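Local coordinates for protein cytochrome c2 iso-2 (Rhodospirillum centenum, PDB 1JDL) that carries electrons through a covalently bound heme c, serving as electron donor to oxidized bacteriochlorophyll in photosynthesis, and may also have a role in the respiratory chain, at residues H54-E58 with A59-W63; E66-I69 with A70-D74. All coordinates share one frame; numbering follows the deposited sequence.

Contact 1 (H54-E58 with A59-W63); sequences HAAGE and AGLHW. With HEM (protoporphyrin IX containing Fe), chain B.
Leu61 N donates to Ala56 O at 2.9 Å, and Gly60 N donates to Gly57 O. These two bonds turn the chain back into the last turn of helix 51-58. Gly60 has a positive phi of 111°, so this is a Schellman motif closing the C-terminal end of the helix. A side chain at Gly60 would be pressed against the preceding carbonyl oxygen. The two bonds differ in approach. Leu61 N comes in moderately tilted from the carbonyl plane of Ala56, in a fairly straight bond. Gly60 N sits well above the carbonyl plane of Gly57, at 2.9 Å from the O, and so misses its lone pairs. Ala59 N is held mainly by Ala55 O, at 2.9 Å. A weak second bond runs from the same N to Ala56 O, which thus takes two donors. Leu61 CB also rests against this oxygen, 3.2 Å from Ala56 O.

The apolar part is small. CG of Leu61 lies anti to its backbone N (chi1 179°), and the CD2 branch reaches Ala56 CB at 3.7 Å.

Further along, Trp63 belongs to the heme pocket. Its NE1 donates to propionate oxygen O1A of the heme at 2.9 Å, with an N-H...O angle of 159°. The oxygen lies at the edge of the indole, in its plane. Heme methyl CMA stands over the centre of one ring face. Arg39, Tyr49 and Ser50 also hydrogen-bond to the heme.

The backbone of Leu61 bonds to Ala41. Ala56 and Leu61 pack on Leu79 of helix 75-85, and Ala59 on Leu83. The loop links helix 51-58 to helix 65-71, and Trp63 packs on Ile68 of the latter.

Contact 2 (E66-I69 with A70-D74); sequences ENII and AYLPD. With HEM (protoporphyrin IX containing Fe), chain B.
Tyr71 has CG anti to the backbone N (chi1 162°), which swings the ring away from its own helix and out to the heme. In Leu72, CG lies beside the backbone N instead (chi1 -70°), and CG2 of Ile68 lies alongside it. The Ile68 and Leu72 side chains run side by side in the same direction, with CG2 of Ile68 4.0 Å from CD1 of Leu72. The other branch of Leu72, CD2, faces the heme and lies 3.8 Å from C2B.

The Tyr71 hydroxyl comes down on pyrrole A: OH is 3.5 Å from heme C1A, and CE2 is 3.7 Å from heme C3A. The ring also packs against Met98, an axial ligand of the heme iron. Replacing the tyrosine with an alanine would probably leave this side of pyrrole A and Met98 without their aromatic neighbour and open a gap beside the heme.

The segments cover the last part of helix 65-71 in the cytochrome c fold and the turn that follows. Ala70 N donates to Glu66 O, and Tyr71 N to Asn67 O at 2.9 Å, with a weak second bond to Ile68 O. Leu72 N meets Ile68 O at 3.0 Å, nearly along the C=O axis. Pro73 has no N-H to continue the ladder, and its CD sits 3.3 Å from Ile69 O. That oxygen instead accepts from Arg108 of helix 105-115. A type I turn from Tyr71 to Asp74 follows, and Asp74 OD1 caps Ala77 N at the start of helix 75-85.

How the contacts relate
Contact 1 comes first along the chain and contact 2 follows it, with their centres about 14 Å apart. Contact 1 ends helix 51-58 and crosses the loop; contact 2 covers helix 65-71 and the turn into helix 75-85. They meet directly. Asn67 ND2 probably donates to His62 O at 2.9 Å. The rings of Trp63 and Tyr71 meet with planes at about 55°, CH2 of Trp63 being 3.5 Å from CD1 of Tyr71. Both also touch the heme, contact 1 at a propionate and a methyl, contact 2 over pyrrole A and beside pyrrole B. Trp63, Tyr71 and Leu72 line the heme pocket from the two contacts, and Tyr71 also touches Met98.

Contact 1 (H54-E58 with A59-W63)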
# COMPACT_ATOMS: atom_id res chain seq x y z
N HIS A 54 -4.35 9.28 4.15
CA HIS A 54 -3.55 10.48 4.40
C HIS A 54 -3.20 10.59 5.89
O HIS A 54 -2.05 10.84 6.26
CB HIS A 54 -4.31 11.73 3.93
CG HIS A 54 -3.67 13.02 4.34
ND1 HIS A 54 -4.03 13.68 5.49
CD2 HIS A 54 -2.70 13.76 3.77
CE1 HIS A 54 -3.29 14.77 5.62
NE2 HIS A 54 -2.47 14.84 4.58
N ALA A 55 -4.21 10.39 6.74
CA ALA A 55 -4.03 10.48 8.19
C ALA A 55 -3.03 9.46 8.71
O ALA A 55 -2.24 9.76 9.61
CB ALA A 55 -5.36 10.29 8.89
N ALA A 56 -3.06 8.25 8.16
CA ALA A 56 -2.15 7.20 8.60
C ALA A 56 -0.69 7.60 8.36
O ALA A 56 0.17 7.37 9.21
CB ALA A 56 -2.46 5.89 7.87
N GLY A 57 -0.42 8.21 7.21
CA GLY A 57 0.93 8.64 6.91
C GLY A 57 1.39 9.72 7.87
O GLY A 57 2.51 9.68 8.37
N GLU A 58 0.51 10.70 8.13
CA GLU A 58 0.83 11.79 9.04
C GLU A 58 1.08 11.26 10.45
O GLU A 58 1.83 11.85 11.23
CB GLU A 58 -0.31 12.81 9.08
CG GLU A 58 -0.50 13.58 7.78
CD GLU A 58 0.57 14.63 7.55
OE1 GLU A 58 0.54 15.28 6.49
OE2 GLU A 58 1.44 14.81 8.43
N ALA A 59 0.43 10.14 10.78
CA ALA A 59 0.57 9.52 12.09
C ALA A 59 1.83 8.65 12.16
O ALA A 59 2.09 8.00 13.17
CB ALA A 59 -0.66 8.69 12.41
N GLY A 60 2.60 8.62 11.07
CA GLY A 60 3.84 7.86 11.06
C GLY A 60 3.93 6.61 10.21
O GLY A 60 4.97 5.94 10.19
N LEU A 61 2.87 6.28 9.48
CA LEU A 61 2.91 5.07 8.66
C LEU A 61 3.79 5.18 7.41
O LEU A 61 3.58 6.06 6.56
CB LEU A 61 1.49 4.66 8.25
CG LEU A 61 1.40 3.41 7.37
CD1 LEU A 61 1.98 2.20 8.10
CD2 LEU A 61 -0.06 3.17 6.99
N HIS A 62 4.77 4.30 7.33
CA HIS A 62 5.67 4.22 6.18
C HIS A 62 5.51 2.81 5.66
O HIS A 62 5.32 1.87 6.45
CB HIS A 62 7.11 4.50 6.62
CG HIS A 62 7.33 5.91 7.05
ND1 HIS A 62 7.94 6.85 6.23
CD2 HIS A 62 6.96 6.58 8.17
CE1 HIS A 62 7.92 8.03 6.83
NE2 HIS A 62 7.33 7.89 8.01
N TRP A 63 5.56 2.64 4.34
CA TRP A 63 5.37 1.32 3.77
C TRP A 63 6.58 0.39 3.76
O TRP A 63 7.15 0.09 2.71
CB TRP A 63 4.79 1.44 2.36
CG TRP A 63 3.39 1.97 2.36
CD1 TRP A 63 2.95 3.12 1.78
CD2 TRP A 63 2.26 1.39 3.03
NE1 TRP A 63 1.61 3.29 2.04
CE2 TRP A 63 1.16 2.24 2.80
CE3 TRP A 63 2.07 0.23 3.79
CZ2 TRP A 63 -0.12 1.98 3.31
CZ3 TRP A 63 0.79 -0.04 4.30
CH2 TRP A 63 -0.28 0.84 4.06
CHA HEM B . -3.44 2.33 -2.28
CHB HEM B . -0.89 -1.72 -2.87
CHC HEM B . -4.37 -3.47 -5.72
CHD HEM B . -6.62 0.75 -5.55
C1A HEM B . -2.46 1.35 -2.14
C2A HEM B . -1.33 1.44 -1.25
C3A HEM B . -0.62 0.29 -1.42
C4A HEM B . -1.31 -0.48 -2.42
CMA HEM B . 0.63 -0.14 -0.67
CAA HEM B . -0.95 2.68 -0.42
CBA HEM B . -0.06 3.56 -1.30
CGA HEM B . 0.31 4.90 -0.67
O1A HEM B . -0.02 5.15 0.51
O2A HEM B . 0.94 5.72 -1.37
C1B HEM B . -1.61 -2.53 -3.73
C2B HEM B . -1.21 -3.85 -4.15
C3B HEM B . -2.30 -4.40 -4.75
C4B HEM B . -3.24 -3.36 -4.92
CMB HEM B . 0.18 -4.44 -3.95
CAB HEM B . -2.68 -5.75 -4.92
CBB HEM B . -1.96 -6.99 -4.43
C1C HEM B . -5.31 -2.50 -5.88
C2C HEM B . -6.50 -2.62 -6.70
C3C HEM B . -7.19 -1.49 -6.51
C4C HEM B . -6.33 -0.58 -5.78
CMC HEM B . -6.86 -3.79 -7.62
CAC HEM B . -8.56 -1.21 -6.74
CBC HEM B . -9.61 -2.04 -7.48
C1D HEM B . -5.92 1.58 -4.71
C2D HEM B . -6.34 2.92 -4.35
C3D HEM B . -5.50 3.35 -3.37
C4D HEM B . -4.54 2.26 -3.15
CMD HEM B . -7.55 3.68 -4.91
CAD HEM B . -5.61 4.65 -2.57
CBD HEM B . -6.44 4.34 -1.32
CGD HEM B . -6.78 5.56 -0.49
O1D HEM B . -7.49 5.39 0.53
O2D HEM B . -6.34 6.68 -0.83
NA HEM B . -2.46 0.16 -2.85
NB HEM B . -2.86 -2.22 -4.22
NC HEM B . -5.22 -1.25 -5.30
ND HEM B . -4.81 1.18 -3.98
FE HEM B . -3.86 -0.56 -4.06

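Contact 2 (E66-I69 with A70-D74)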
# COMPACT_ATOMS: atom_id res chain seq x y z
N GLU A 66 7.19 -5.17 5.80
CA GLU A 66 6.35 -5.81 6.82
C GLU A 66 4.96 -5.18 6.88
O GLU A 66 3.96 -5.89 7.00
CB GLU A 66 7.00 -5.70 8.20
CG GLU A 66 8.28 -6.51 8.38
CD GLU A 66 9.38 -6.09 7.43
OE1 GLU A 66 9.72 -4.89 7.39
OE2 GLU A 66 9.92 -6.97 6.72
N ASN A 67 4.91 -3.86 6.81
CA ASN A 67 3.64 -3.16 6.85
C ASN A 67 2.77 -3.45 5.63
O ASN A 67 1.55 -3.59 5.76
CB ASN A 67 3.85 -1.65 6.99
CG ASN A 67 4.18 -1.24 8.41
OD1 ASN A 67 3.89 -1.97 9.36
ND2 ASN A 67 4.78 -0.06 8.57
N ILE A 68 3.38 -3.56 4.46
CA ILE A 68 2.61 -3.85 3.25
C ILE A 68 2.02 -5.25 3.37
O ILE A 68 0.86 -5.48 3.02
CB ILE A 68 3.48 -3.74 1.98
CG1 ILE A 68 4.08 -2.34 1.87
CG2 ILE A 68 2.63 -4.05 0.75
CD1 ILE A 68 4.97 -2.14 0.66
N ILE A 69 2.82 -6.19 3.86
CA ILE A 69 2.37 -7.56 4.03
C ILE A 69 1.17 -7.65 4.98
O ILE A 69 0.22 -8.38 4.72
CB ILE A 69 3.51 -8.46 4.58
CG1 ILE A 69 4.60 -8.63 3.52
CG2 ILE A 69 2.96 -9.82 5.01
CD1 ILE A 69 4.15 -9.40 2.30
N ALA A 70 1.22 -6.89 6.07
CA ALA A 70 0.14 -6.90 7.06
C ALA A 70 -1.09 -6.13 6.59
O ALA A 70 -2.20 -6.37 7.05
CB ALA A 70 0.63 -6.31 8.37
N TYR A 71 -0.87 -5.21 5.66
CA TYR A 71 -1.92 -4.35 5.11
C TYR A 71 -2.79 -5.02 4.05
O TYR A 71 -4.02 -4.91 4.08
CB TYR A 71 -1.25 -3.11 4.52
CG TYR A 71 -2.05 -2.28 3.53
CD1 TYR A 71 -3.01 -1.37 3.97
CD2 TYR A 71 -1.79 -2.36 2.16
CE1 TYR A 71 -3.68 -0.54 3.07
CE2 TYR A 71 -2.46 -1.54 1.25
CZ TYR A 71 -3.39 -0.63 1.71
OH TYR A 71 -4.01 0.20 0.81
N LEU A 72 -2.16 -5.71 3.11
CA LEU A 72 -2.86 -6.34 1.99
C LEU A 72 -4.07 -7.25 2.24
O LEU A 72 -5.00 -7.25 1.43
CB LEU A 72 -1.85 -7.06 1.09
CG LEU A 72 -0.93 -6.12 0.30
CD1 LEU A 72 0.10 -6.93 -0.46
CD2 LEU A 72 -1.75 -5.25 -0.64
N PRO A 73 -4.09 -8.01 3.34
CA PRO A 73 -5.26 -8.87 3.54
C PRO A 73 -6.56 -8.13 3.87
O PRO A 73 -7.65 -8.65 3.66
CB PRO A 73 -4.81 -9.82 4.65
CG PRO A 73 -3.84 -9.00 5.43
CD PRO A 73 -3.06 -8.27 4.37
N ASP A 74 -6.44 -6.91 4.38
CA ASP A 74 -7.59 -6.09 4.74
C ASP A 74 -7.08 -4.67 4.97
O ASP A 74 -6.75 -4.29 6.09
CB ASP A 74 -8.23 -6.61 6.04
CG ASP A 74 -9.61 -6.01 6.30
OD1 ASP A 74 -9.84 -4.85 5.90
OD2 ASP A 74 -10.45 -6.70 6.90
CHA HEM B . -3.44 2.33 -2.28
CHB HEM B . -0.89 -1.72 -2.87
CHC HEM B . -4.37 -3.47 -5.72
CHD HEM B . -6.62 0.75 -5.55
C1A HEM B . -2.46 1.35 -2.14
C2A HEM B . -1.33 1.44 -1.25
C3A HEM B . -0.62 0.29 -1.42
C4A HEM B . -1.31 -0.48 -2.42
CMA HEM B . 0.63 -0.14 -0.67
CAA HEM B . -0.95 2.68 -0.42
CBA HEM B . -0.06 3.56 -1.30
CGA HEM B . 0.31 4.90 -0.67
O1A HEM B . -0.02 5.15 0.51
O2A HEM B . 0.94 5.72 -1.37
C1B HEM B . -1.61 -2.53 -3.73
C2B HEM B . -1.21 -3.85 -4.15
C3B HEM B . -2.30 -4.40 -4.75
C4B HEM B . -3.24 -3.36 -4.92
CMB HEM B . 0.18 -4.44 -3.95
CAB HEM B . -2.68 -5.75 -4.92
CBB HEM B . -1.96 -6.99 -4.43
C1C HEM B . -5.31 -2.50 -5.88
C2C HEM B . -6.50 -2.62 -6.70
C3C HEM B . -7.19 -1.49 -6.51
C4C HEM B . -6.33 -0.58 -5.78
CMC HEM B . -6.86 -3.79 -7.62
CAC HEM B . -8.56 -1.21 -6.74
CBC HEM B . -9.61 -2.04 -7.48
C1D HEM B . -5.92 1.58 -4.71
C2D HEM B . -6.34 2.92 -4.35
C3D HEM B . -5.50 3.35 -3.37
C4D HEM B . -4.54 2.26 -3.15
CMD HEM B . -7.55 3.68 -4.91
CAD HEM B . -5.61 4.65 -2.57
CBD HEM B . -6.44 4.34 -1.32
CGD HEM B . -6.78 5.56 -0.49
O1D HEM B . -7.49 5.39 0.53
O2D HEM B . -6.34 6.68 -0.83
NA HEM B . -2.46 0.16 -2.85
NB HEM B . -2.86 -2.22 -4.22
NC HEM B . -5.22 -1.25 -5.30
ND HEM B . -4.81 1.18 -3.98
FE HEM B . -3.86 -0.56 -4.06